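Local coordinates for isochorismatase hydrolase (Alkaliphilus metalliredigens, PDB 3HB7), which probably acts as a hydrolase of the isochorismatase family, at residues E[10-15]-E[36-41]; E[43-48]-E[53-58]; E[123-128]-E[135-140]; E[100-103]-E[107-110]. All blocks are in the same frame, centred on the assembly; numbering follows the deposited sequence.

Contact 1: E[10-15]-E[36-41]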
loop_
_atom_site.group_PDB
_atom_site.type_symbol
_atom_site.label_atom_id
_atom_site.label_comp_id
_atom_site.label_asym_id
_atom_site.label_seq_id
_atom_site.Cartn_x
_atom_site.Cartn_y
_atom_site.Cartn_z
ATOM N N ILE E 10 -0.585 -38.426 31.229
ATOM C CA ILE E 10 -0.669 -37.897 29.910
ATOM C C ILE E 10 -2.008 -37.274 29.788
ATOM O O ILE E 10 -2.994 -37.927 29.954
ATOM C CB ILE E 10 -0.538 -39.015 28.899
ATOM C CG1 ILE E 10 0.825 -39.652 29.049
ATOM C CG2 ILE E 10 -0.722 -38.511 27.500
ATOM C CD1 ILE E 10 1.095 -40.695 28.078
ATOM N N LEU E 11 -2.033 -35.989 29.491
ATOM C CA LEU E 11 -3.274 -35.262 29.434
ATOM C C LEU E 11 -3.728 -35.126 28.012
ATOM O O LEU E 11 -3.040 -34.620 27.192
ATOM C CB LEU E 11 -3.116 -33.894 30.072
ATOM C CG LEU E 11 -2.421 -33.948 31.413
ATOM C CD1 LEU E 11 -2.164 -32.601 31.979
ATOM C CD2 LEU E 11 -3.200 -34.741 32.353
ATOM N N VAL E 12 -4.915 -35.597 27.733
ATOM C CA VAL E 12 -5.409 -35.545 26.404
ATOM C C VAL E 12 -6.450 -34.481 26.373
ATOM O O VAL E 12 -7.468 -34.592 26.993
ATOM C CB VAL E 12 -5.980 -36.888 26.014
ATOM C CG1 VAL E 12 -6.412 -36.884 24.612
ATOM C CG2 VAL E 12 -4.974 -37.926 26.222
ATOM N N ILE E 13 -6.153 -33.424 25.646
ATOM C CA ILE E 13 -6.899 -32.209 25.777
ATOM C C ILE E 13 -7.793 -31.894 24.628
ATOM O O ILE E 13 -7.369 -31.594 23.564
ATOM C CB ILE E 13 -5.958 -31.035 26.000
ATOM C CG1 ILE E 13 -5.297 -31.147 27.356
ATOM C CG2 ILE E 13 -6.695 -29.775 25.930
ATOM C CD1 ILE E 13 -3.972 -30.592 27.386
ATOM N N ASP E 14 -9.066 -31.964 24.909
ATOM C CA ASP E 14 -10.111 -31.521 24.029
ATOM C C ASP E 14 -10.257 -32.192 22.680
ATOM O O ASP E 14 -10.719 -31.592 21.752
ATOM C CB ASP E 14 -10.034 -30.021 23.862
ATOM C CG ASP E 14 -10.572 -29.284 25.047
ATOM O OD1 ASP E 14 -11.207 -29.885 25.903
ATOM O OD2 ASP E 14 -10.373 -28.080 25.111
HETATM N N MSE E 15 -9.941 -33.461 22.587
HETATM C CA MSE E 15 -10.155 -34.152 21.354
HETATM C C MSE E 15 -11.591 -34.560 21.374
HETATM O O MSE E 15 -11.919 -35.654 21.720
HETATM C CB MSE E 15 -9.256 -35.359 21.279
HETATM C CG MSE E 15 -7.767 -35.029 21.310
HETATM SE SE MSE E 15 -7.083 -33.984 19.902
HETATM C CE MSE E 15 -7.290 -35.242 18.517
ATOM N N PRO E 36 -3.868 -40.445 14.591
ATOM C CA PRO E 36 -3.170 -41.709 14.483
ATOM C C PRO E 36 -2.082 -41.796 15.519
ATOM O O PRO E 36 -1.903 -42.823 16.140
ATOM C CB PRO E 36 -2.555 -41.625 13.093
ATOM C CG PRO E 36 -3.411 -40.711 12.370
ATOM C CD PRO E 36 -3.819 -39.696 13.332
ATOM N N ASP E 37 -1.353 -40.714 15.700
ATOM C CA ASP E 37 -0.321 -40.668 16.710
ATOM C C ASP E 37 -0.843 -40.797 18.126
ATOM O O ASP E 37 -0.191 -41.364 18.959
ATOM C CB ASP E 37 0.527 -39.427 16.565
ATOM C CG ASP E 37 1.222 -39.367 15.263
ATOM O OD1 ASP E 37 2.398 -39.727 15.203
ATOM O OD2 ASP E 37 0.592 -38.956 14.285
ATOM N N LEU E 38 -1.986 -40.206 18.416
ATOM C CA LEU E 38 -2.578 -40.346 19.742
ATOM C C LEU E 38 -3.058 -41.764 20.034
ATOM O O LEU E 38 -2.857 -42.286 21.105
ATOM C CB LEU E 38 -3.645 -39.275 20.011
ATOM C CG LEU E 38 -3.178 -37.820 20.200
ATOM C CD1 LEU E 38 -4.207 -36.970 20.812
ATOM C CD2 LEU E 38 -1.981 -37.741 21.029
ATOM N N GLN E 39 -3.669 -42.378 19.039
ATOM C CA GLN E 39 -4.124 -43.750 19.161
ATOM C C GLN E 39 -2.940 -44.640 19.403
ATOM O O GLN E 39 -2.997 -45.575 20.156
ATOM C CB GLN E 39 -4.846 -44.179 17.911
ATOM C CG GLN E 39 -6.235 -43.673 17.844
ATOM C CD GLN E 39 -6.932 -44.111 16.605
ATOM O OE1 GLN E 39 -6.411 -43.982 15.514
ATOM N NE2 GLN E 39 -8.121 -44.638 16.763
ATOM N N LYS E 40 -1.846 -44.326 18.760
ATOM C CA LYS E 40 -0.683 -45.134 18.939
ATOM C C LYS E 40 -0.282 -45.090 20.403
ATOM O O LYS E 40 -0.002 -46.096 21.008
ATOM C CB LYS E 40 0.429 -44.564 18.079
ATOM C CG LYS E 40 1.663 -45.376 18.034
ATOM C CD LYS E 40 2.896 -44.535 17.881
ATOM C CE LYS E 40 3.352 -44.419 16.448
ATOM N NZ LYS E 40 4.658 -43.741 16.353
ATOM N N ILE E 41 -0.199 -43.902 20.957
ATOM C CA ILE E 41 0.197 -43.744 22.331
ATOM C C ILE E 41 -0.842 -44.361 23.251
ATOM O O ILE E 41 -0.513 -44.934 24.249
ATOM C CB ILE E 41 0.573 -42.290 22.656
ATOM C CG1 ILE E 41 1.481 -42.243 23.860
ATOM C CG2 ILE E 41 -0.616 -41.480 22.927
ATOM C CD1 ILE E 41 2.682 -41.415 23.672
#
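Met-15 and Val-12 meet helix 35-47 through a single methyl group, CD1 of Leu-38. The contact is made of apolar packing throughout. Selenomethionine Met-15 and Leu-38 reach toward each other tip to tip, with Met-15 CG 4.1 Å from Leu-38 CD1. Bent at chi2 (-62°), the Met-15 chain also brings its selenium, SE, to 4.2 Å from Leu-38 CD1. Val-12 offers CG1, which stands 4.4 Å from the same methyl, a looser approach. Nearer the start of the strand Ile-10 and Ile-41 come near, the closest pair being Ile-10 CD1 and Ile-41 CG1 at 4.5 Å.

The surrounding side chains close the patch. Leu-89 touches both Met-15 and Leu-38, and Tyr-182 of helix 179-187 touches both Ile-10 and Ile-41, while Thr-126 of the neighbouring strand lies against Val-12 and Leu-38. Helix 35-47 is thus laid on one face of the central parallel sheet, as in alpha/beta folds of this family. Between Val-12 and Met-15, Asp-14 directs its carboxylate elsewhere, to Lys-100 and Glu-60 N. With few and rather long carbon contacts, this junction rests on the burial of apolar groups, leaving polar chemistry to the strand's C-terminal end.

Contact 2: E[43-48]-E[53-58]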
loop_
_atom_site.group_PDB
_atom_site.type_symbol
_atom_site.label_atom_id
_atom_site.label_comp_id
_atom_site.label_asym_id
_atom_site.label_seq_id
_atom_site.Cartn_x
_atom_site.Cartn_y
_atom_site.Cartn_z
ATOM N N GLU E 43 -2.750 -46.951 22.776
ATOM C CA GLU E 43 -2.592 -48.388 22.778
ATOM C C GLU E 43 -1.320 -48.763 23.484
ATOM O O GLU E 43 -1.287 -49.700 24.227
ATOM C CB GLU E 43 -2.611 -48.927 21.365
ATOM N N TRP E 44 -0.265 -48.017 23.265
ATOM C CA TRP E 44 0.964 -48.353 23.920
ATOM C C TRP E 44 0.848 -48.256 25.401
ATOM O O TRP E 44 1.331 -49.091 26.116
ATOM C CB TRP E 44 2.033 -47.401 23.505
ATOM C CG TRP E 44 3.231 -47.581 24.252
ATOM C CD1 TRP E 44 4.125 -48.547 24.083
ATOM C CD2 TRP E 44 3.720 -46.751 25.292
ATOM N NE1 TRP E 44 5.149 -48.404 24.960
ATOM C CE2 TRP E 44 4.922 -47.298 25.720
ATOM C CE3 TRP E 44 3.252 -45.601 25.909
ATOM C CZ2 TRP E 44 5.674 -46.739 26.731
ATOM C CZ3 TRP E 44 3.989 -45.054 26.910
ATOM C CH2 TRP E 44 5.195 -45.617 27.312
ATOM N N VAL E 45 0.249 -47.194 25.886
ATOM C CA VAL E 45 0.065 -47.047 27.314
ATOM C C VAL E 45 -0.867 -48.088 27.907
ATOM O O VAL E 45 -0.628 -48.595 28.977
ATOM C CB VAL E 45 -0.435 -45.639 27.663
ATOM C CG1 VAL E 45 -1.286 -45.665 28.889
ATOM C CG2 VAL E 45 0.719 -44.736 27.872
ATOM N N ARG E 46 -1.967 -48.342 27.232
ATOM C CA ARG E 46 -2.949 -49.284 27.706
ATOM C C ARG E 46 -2.330 -50.667 27.745
ATOM O O ARG E 46 -2.512 -51.440 28.670
ATOM C CB ARG E 46 -4.135 -49.255 26.768
ATOM C CG ARG E 46 -5.100 -48.173 27.078
ATOM C CD ARG E 46 -5.679 -47.570 25.846
ATOM N NE ARG E 46 -6.787 -46.707 26.194
ATOM C CZ ARG E 46 -7.760 -46.353 25.380
ATOM N NH1 ARG E 46 -7.783 -46.768 24.141
ATOM N NH2 ARG E 46 -8.710 -45.571 25.813
ATOM N N GLY E 47 -1.527 -50.934 26.737
ATOM C CA GLY E 47 -0.779 -52.161 26.634
ATOM C C GLY E 47 0.193 -52.321 27.767
ATOM O O GLY E 47 0.466 -53.413 28.177
ATOM N N ARG E 48 0.708 -51.229 28.285
ATOM C CA ARG E 48 1.822 -51.318 29.198
ATOM C C ARG E 48 1.470 -52.056 30.455
ATOM O O ARG E 48 0.479 -51.789 31.082
ATOM C CB ARG E 48 2.307 -49.919 29.575
ATOM C CG ARG E 48 3.792 -49.731 29.543
ATOM C CD ARG E 48 4.130 -48.381 30.074
ATOM N NE ARG E 48 5.350 -48.371 30.854
ATOM C CZ ARG E 48 5.371 -48.425 32.173
ATOM N NH1 ARG E 48 4.244 -48.519 32.855
ATOM N NH2 ARG E 48 6.519 -48.403 32.808
ATOM N N ILE E 53 2.255 -45.091 33.852
ATOM C CA ILE E 53 1.685 -44.050 33.039
ATOM C C ILE E 53 0.174 -44.035 32.940
ATOM O O ILE E 53 -0.424 -44.973 32.490
ATOM C CB ILE E 53 2.270 -44.114 31.670
ATOM C CG1 ILE E 53 3.760 -43.850 31.793
ATOM C CG2 ILE E 53 1.616 -43.109 30.799
ATOM C CD1 ILE E 53 4.593 -44.402 30.718
ATOM N N HIS E 54 -0.424 -42.923 33.348
ATOM C CA HIS E 54 -1.859 -42.771 33.367
ATOM C C HIS E 54 -2.351 -41.940 32.219
ATOM O O HIS E 54 -1.676 -41.065 31.767
ATOM C CB HIS E 54 -2.303 -42.061 34.620
ATOM C CG HIS E 54 -2.007 -42.791 35.884
ATOM N ND1 HIS E 54 -2.804 -42.688 36.997
ATOM C CD2 HIS E 54 -0.991 -43.606 36.226
ATOM C CE1 HIS E 54 -2.302 -43.418 37.966
ATOM N NE2 HIS E 54 -1.201 -43.987 37.525
ATOM N N LEU E 55 -3.570 -42.199 31.795
ATOM C CA LEU E 55 -4.226 -41.399 30.804
ATOM C C LEU E 55 -5.291 -40.583 31.496
ATOM O O LEU E 55 -6.067 -41.119 32.247
ATOM C CB LEU E 55 -4.904 -42.289 29.793
ATOM C CG LEU E 55 -4.117 -42.798 28.611
ATOM C CD1 LEU E 55 -5.059 -43.199 27.521
ATOM C CD2 LEU E 55 -3.171 -41.765 28.147
ATOM N N VAL E 56 -5.296 -39.281 31.248
ATOM C CA VAL E 56 -6.290 -38.366 31.765
ATOM C C VAL E 56 -6.932 -37.657 30.602
ATOM O O VAL E 56 -6.265 -37.102 29.786
ATOM C CB VAL E 56 -5.641 -37.353 32.666
ATOM C CG1 VAL E 56 -6.648 -36.528 33.355
ATOM C CG2 VAL E 56 -4.774 -38.012 33.631
ATOM N N HIS E 57 -8.241 -37.677 30.522
ATOM C CA HIS E 57 -8.919 -37.047 29.412
ATOM C C HIS E 57 -9.629 -35.785 29.849
ATOM O O HIS E 57 -10.405 -35.788 30.773
ATOM C CB HIS E 57 -9.931 -37.985 28.777
ATOM C CG HIS E 57 -9.418 -39.365 28.536
ATOM N ND1 HIS E 57 -9.019 -39.803 27.299
ATOM C CD2 HIS E 57 -9.258 -40.411 29.372
ATOM C CE1 HIS E 57 -8.609 -41.047 27.389
ATOM N NE2 HIS E 57 -8.743 -41.438 28.636
ATOM N N ILE E 58 -9.338 -34.700 29.167
ATOM C CA ILE E 58 -9.849 -33.423 29.552
ATOM C C ILE E 58 -10.761 -32.855 28.511
ATOM O O ILE E 58 -10.395 -32.703 27.379
ATOM C CB ILE E 58 -8.709 -32.498 29.852
ATOM C CG1 ILE E 58 -7.892 -33.115 30.958
ATOM C CG2 ILE E 58 -9.218 -31.179 30.308
ATOM C CD1 ILE E 58 -6.604 -32.557 31.106
#
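Ile-53, at the start of strand 53-60, is wrapped by Trp-44 and Val-45 of the last turn of helix 35-47 and by Arg-48 just after it. Its CG2 presses on Val-45 CG2 at 3.5 Å, tighter than usual for two carbons. Its other branch, CG1 anti to the carbonyl carbon (chi1 -63°), carries CD1 to the indole, which it meets obliquely, 3.7 Å from Trp-44 CH2. The same methyl sits over one face of the Arg-48 guanidinium, 4.0 Å from Arg-48 NE, while Arg-48 CD packs on one face of the Trp-44 ring. A salt bridge from Arg-48 NH2 to Asp-52 holds that arginine.

Val-45 points at the strand and divides its methyls, CG1 turning to Leu-55 CG at 4.0 Å. An alanine here is likely to leave a gap between helix and strand and deprive both Ile-53 and Leu-55 of their shared neighbour. Leu-55 is crossed at about a right angle by Arg-46, whose NE is 4.1 Å from Leu-55 CD1 and whose NH2 goes on to Tyr-90 O and Glu-95.

Helix 43-47 and strand 53-58 run N-to-C at 128° with axes 8.7 Å apart, the helix-to-strand return of a beta-alpha-beta unit. Two arginines flank this aliphatic centre, Arg-48 through its guanidinium face and Arg-46 through NE, their charges paired outside it, so the contact is apolar within and ionic without.

Contact 3: E[123-128]-E[135-140]; sequences VVLTGV and RSTATD
Leu-125 of the central strand 122-126 meets helix 133-143 at two successive residues, Thr-137 and Ala-138. Before them on the helix, Arg-135 and Ser-136 look elsewhere: Arg-135 forms a salt bridge with Asp-169, and Ser-136 touches His-103.

Thr-137 is the first to reach the strand. Its CG2 lies 4.4 Å from Leu-125 CD1, and the Thr-137 side chain also touches Ile-13 of the adjoining strand. A chi1 of -47° puts OG1 beside the backbone N, from where it bonds Cys-133 O one turn back as well as Gly-105 N; the hydroxyl of this buried side chain is therefore satisfied and its methyl is left to face the sheet. Ala-138 follows, its CB 4.3 Å from Leu-125 CD2, so the leucine fork sets one methyl against each helix residue. The small side chain lets the backbones come close, with 7.3 Å between the CA atoms of Leu-125 and Ala-138. Past this point Thr-139 turns to the outer side, and Asp-140 bonds Ser-104 OG.

The contact joins the first strand and the helix of the beta-alpha-beta unit 122-126, 133-143, 147-151. Cys-133 opens this helix, consistent with the position of the nucleophile in related cysteine hydrolases. With the Thr-137 hydroxyl bonded away from the strand, the helix meets Leu-125 through apolar contact rather than polar ties.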
loop_
_atom_site.group_PDB
_atom_site.type_symbol
_atom_site.label_atom_id
_atom_site.label_comp_id
_atom_site.label_asym_id
_atom_site.label_seq_id
_atom_site.Cartn_x
_atom_site.Cartn_y
_atom_site.Cartn_z
ATOM N N VAL E 123 3.809 -34.439 33.728
ATOM C CA VAL E 123 2.658 -34.424 32.872
ATOM C C VAL E 123 3.097 -34.254 31.453
ATOM O O VAL E 123 4.003 -33.528 31.183
ATOM C CB VAL E 123 1.643 -33.331 33.263
ATOM C CG1 VAL E 123 1.517 -33.242 34.731
ATOM C CG2 VAL E 123 2.025 -32.031 32.708
ATOM N N VAL E 124 2.461 -34.962 30.551
ATOM C CA VAL E 124 2.807 -34.848 29.160
ATOM C C VAL E 124 1.606 -34.488 28.315
ATOM O O VAL E 124 0.550 -35.013 28.494
ATOM C CB VAL E 124 3.565 -36.098 28.627
ATOM C CG1 VAL E 124 4.139 -36.919 29.736
ATOM C CG2 VAL E 124 2.725 -36.905 27.731
ATOM N N LEU E 125 1.789 -33.576 27.385
ATOM C CA LEU E 125 0.683 -32.878 26.768
ATOM C C LEU E 125 0.328 -33.316 25.385
ATOM O O LEU E 125 1.172 -33.409 24.537
ATOM C CB LEU E 125 0.972 -31.387 26.721
ATOM C CG LEU E 125 0.784 -30.586 27.980
ATOM C CD1 LEU E 125 -0.494 -30.948 28.542
ATOM C CD2 LEU E 125 1.855 -30.883 28.935
ATOM N N THR E 126 -0.950 -33.548 25.169
ATOM C CA THR E 126 -1.449 -33.966 23.894
ATOM C C THR E 126 -2.763 -33.315 23.620
ATOM O O THR E 126 -3.469 -32.974 24.508
ATOM C CB THR E 126 -1.615 -35.487 23.830
ATOM O OG1 THR E 126 -2.566 -35.910 24.787
ATOM C CG2 THR E 126 -0.320 -36.160 24.114
ATOM N N GLY E 127 -3.115 -33.184 22.370
ATOM C CA GLY E 127 -4.325 -32.490 22.066
ATOM C C GLY E 127 -4.130 -31.160 21.415
ATOM O O GLY E 127 -3.115 -30.866 20.842
ATOM N N VAL E 128 -5.152 -30.355 21.564
ATOM C CA VAL E 128 -5.408 -29.210 20.769
ATOM C C VAL E 128 -5.998 -28.086 21.637
ATOM O O VAL E 128 -6.702 -28.373 22.557
ATOM C CB VAL E 128 -6.404 -29.695 19.739
ATOM C CG1 VAL E 128 -7.688 -29.028 19.833
ATOM C CG2 VAL E 128 -5.836 -29.707 18.400
ATOM N N ARG E 135 -1.214 -25.043 25.763
ATOM C CA ARG E 135 -0.222 -24.207 26.371
ATOM C C ARG E 135 -0.603 -23.795 27.771
ATOM O O ARG E 135 0.230 -23.716 28.627
ATOM C CB ARG E 135 0.096 -23.000 25.504
ATOM C CG ARG E 135 0.056 -21.690 26.212
ATOM C CD ARG E 135 1.322 -21.368 26.902
ATOM N NE ARG E 135 2.130 -20.505 26.084
ATOM C CZ ARG E 135 2.946 -19.575 26.535
ATOM N NH1 ARG E 135 3.104 -19.357 27.821
ATOM N NH2 ARG E 135 3.622 -18.867 25.675
ATOM N N SER E 136 -1.872 -23.521 27.981
ATOM C CA SER E 136 -2.367 -23.122 29.274
ATOM C C SER E 136 -2.204 -24.184 30.331
ATOM O O SER E 136 -1.846 -23.906 31.434
ATOM C CB SER E 136 -3.839 -22.800 29.179
ATOM O OG SER E 136 -4.020 -21.544 28.643
ATOM N N THR E 137 -2.518 -25.405 29.967
ATOM C CA THR E 137 -2.368 -26.538 30.835
ATOM C C THR E 137 -0.921 -26.783 31.199
ATOM O O THR E 137 -0.627 -27.088 32.308
ATOM C CB THR E 137 -3.025 -27.750 30.252
ATOM O OG1 THR E 137 -4.310 -27.389 29.801
ATOM C CG2 THR E 137 -3.188 -28.769 31.262
ATOM N N ALA E 138 -0.029 -26.596 30.247
ATOM C CA ALA E 138 1.389 -26.676 30.492
ATOM C C ALA E 138 1.900 -25.640 31.456
ATOM O O ALA E 138 2.708 -25.942 32.273
ATOM C CB ALA E 138 2.138 -26.570 29.219
ATOM N N THR E 139 1.447 -24.415 31.340
ATOM C CA THR E 139 1.840 -23.381 32.252
ATOM C C THR E 139 1.375 -23.670 33.660
ATOM O O THR E 139 2.064 -23.425 34.593
ATOM C CB THR E 139 1.266 -22.049 31.819
ATOM O OG1 THR E 139 1.729 -21.738 30.522
ATOM C CG2 THR E 139 1.672 -20.970 32.729
ATOM N N ASP E 140 0.171 -24.156 33.800
ATOM C CA ASP E 140 -0.352 -24.507 35.090
ATOM C C ASP E 140 0.387 -25.659 35.748
ATOM O O ASP E 140 0.564 -25.662 36.910
ATOM C CB ASP E 140 -1.848 -24.750 35.028
ATOM C CG ASP E 140 -2.628 -23.485 34.953
ATOM O OD1 ASP E 140 -2.043 -22.418 34.860
ATOM O OD2 ASP E 140 -3.841 -23.553 34.986
#

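Contact 4: E[100-103]-E[107-110]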
loop_
_atom_site.group_PDB
_atom_site.type_symbol
_atom_site.label_atom_id
_atom_site.label_comp_id
_atom_site.label_asym_id
_atom_site.label_seq_id
_atom_site.Cartn_x
_atom_site.Cartn_y
_atom_site.Cartn_z
ATOM N N LYS E 100 -13.560 -29.108 32.284
ATOM C CA LYS E 100 -13.100 -27.756 32.476
ATOM C C LYS E 100 -13.986 -26.777 31.744
ATOM O O LYS E 100 -14.515 -27.099 30.725
ATOM C CB LYS E 100 -11.657 -27.638 32.011
ATOM C CG LYS E 100 -11.479 -27.752 30.559
ATOM C CD LYS E 100 -10.103 -27.459 30.153
ATOM C CE LYS E 100 -9.878 -27.764 28.716
ATOM N NZ LYS E 100 -10.201 -26.715 27.755
ATOM N N ARG E 101 -14.184 -25.604 32.321
ATOM C CA ARG E 101 -14.932 -24.504 31.722
ATOM C C ARG E 101 -14.082 -23.323 31.239
ATOM O O ARG E 101 -14.613 -22.366 30.773
ATOM C CB ARG E 101 -15.987 -23.987 32.697
ATOM C CG ARG E 101 -16.949 -25.005 33.223
ATOM C CD ARG E 101 -17.768 -24.537 34.421
ATOM N NE ARG E 101 -18.230 -23.186 34.233
ATOM C CZ ARG E 101 -18.583 -22.361 35.181
ATOM N NH1 ARG E 101 -18.559 -22.721 36.429
ATOM N NH2 ARG E 101 -18.955 -21.154 34.860
ATOM N N ARG E 102 -12.775 -23.403 31.381
ATOM C CA ARG E 102 -11.844 -22.351 31.005
ATOM C C ARG E 102 -10.669 -22.985 30.293
ATOM O O ARG E 102 -10.692 -24.137 30.019
ATOM C CB ARG E 102 -11.379 -21.500 32.186
ATOM C CG ARG E 102 -12.410 -20.584 32.776
ATOM C CD ARG E 102 -12.873 -19.546 31.809
ATOM N NE ARG E 102 -13.872 -18.669 32.367
ATOM C CZ ARG E 102 -15.161 -18.901 32.337
ATOM N NH1 ARG E 102 -15.630 -19.984 31.774
ATOM N NH2 ARG E 102 -15.974 -18.056 32.889
ATOM N N HIS E 103 -9.666 -22.223 29.935
ATOM C CA HIS E 103 -8.636 -22.782 29.097
ATOM C C HIS E 103 -7.823 -23.912 29.678
ATOM O O HIS E 103 -7.672 -24.917 29.075
ATOM C CB HIS E 103 -7.693 -21.684 28.648
ATOM C CG HIS E 103 -8.306 -20.718 27.691
ATOM N ND1 HIS E 103 -7.764 -19.492 27.433
ATOM C CD2 HIS E 103 -9.411 -20.803 26.926
ATOM C CE1 HIS E 103 -8.513 -18.858 26.561
ATOM N NE2 HIS E 103 -9.514 -19.635 26.231
ATOM N N ALA E 107 -7.710 -25.289 35.743
ATOM C CA ALA E 107 -8.382 -24.140 36.280
ATOM C C ALA E 107 -9.767 -24.510 36.771
ATOM O O ALA E 107 -10.599 -24.902 36.026
ATOM C CB ALA E 107 -8.451 -23.078 35.258
ATOM N N HIS E 108 -9.953 -24.402 38.072
ATOM C CA HIS E 108 -11.187 -24.740 38.746
ATOM C C HIS E 108 -11.544 -26.194 38.667
ATOM O O HIS E 108 -12.670 -26.538 38.751
ATOM C CB HIS E 108 -12.332 -23.895 38.221
ATOM C CG HIS E 108 -12.021 -22.438 38.149
ATOM N ND1 HIS E 108 -12.093 -21.720 36.985
ATOM C CD2 HIS E 108 -11.622 -21.572 39.098
ATOM C CE1 HIS E 108 -11.767 -20.473 37.226
ATOM N NE2 HIS E 108 -11.485 -20.358 38.503
ATOM N N THR E 109 -10.557 -27.038 38.524
ATOM C CA THR E 109 -10.756 -28.453 38.444
ATOM C C THR E 109 -9.995 -29.154 39.526
ATOM O O THR E 109 -9.263 -28.565 40.262
ATOM C CB THR E 109 -10.260 -29.032 37.162
ATOM O OG1 THR E 109 -8.846 -28.988 37.153
ATOM C CG2 THR E 109 -10.817 -28.305 35.990
ATOM N N ASP E 110 -10.170 -30.454 39.575
ATOM C CA ASP E 110 -9.478 -31.293 40.509
ATOM C C ASP E 110 -8.276 -32.013 39.898
ATOM O O ASP E 110 -7.792 -32.951 40.440
ATOM C CB ASP E 110 -10.434 -32.256 41.150
ATOM C CG ASP E 110 -10.842 -33.346 40.237
ATOM O OD1 ASP E 110 -10.855 -34.461 40.655
ATOM O OD2 ASP E 110 -11.139 -33.099 39.091
HETATM O O HOH W 1 -13.162 -25.344 34.955
HETATM O O HOH W 2 -10.607 -24.577 33.127
#
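Lys-100 and Thr-109 touch through carbon, Lys-100 CB lying 4.1 Å from Thr-109 CG2. A second, looser approach sets Arg-102 CG near the plane of the His-108 ring, at its edge, 4.4 Å from His-108 ND1. Between these pairs water does the joining. Ala-107 O receives a hydrogen bond from each of two waters: water 1, 2.8 Å from Ala-107 O, accepts from Arg-101 N, and water 2 accepts a weak bond from Arg-102 N at 3.0 Å.

In the next shell Thr-109 OG1 is bonded to Gly-105 O and Leu-111 N, which fixes the rotation that turns CG2 toward the lysine. Lys-100 leads its chain away from this contact, and a bend at chi4 (87°) delivers NZ to Asp-14, its salt-bridge partner; weak bonds run from Lys-100 NZ to His-103 O at 3.4 Å and to Arg-102 O. Cys-133 also touches Lys-100, so the three residues together are consistent with the Asp-Lys-Cys triad of cysteine hydrolases.

The two segments are arms of the connection to helix 111-117, the first starting at the end of strand 96-100. In place of direct polar ties, the arms are bridged by two waters that converge on Ala-107 O, while Lys-100 NZ is turned to Asp-14.

From the N terminus the four contacts come in series, in the order 1, 2, 4, 3, and none nests in or crosses another. Contact 1 closes the long connection of 20 residues from strand 8-13 to helix 35-47. Contact 2 returns from the same helix over a four-residue turn to strand 53-60, neighbour of 8-13. Contact 4 closes a short loop beyond strand 96-100, and contact 3 folds helix 133-143 back on strand 122-126. Contacts 1 and 3 share the sheet through a backbone bond between Leu-11 and Val-124, with their centres about 12 Å apart. Lys-100 of contact 4 packs on Ile-58 of contact 2, while His-103 touches Ser-136 of contact 3.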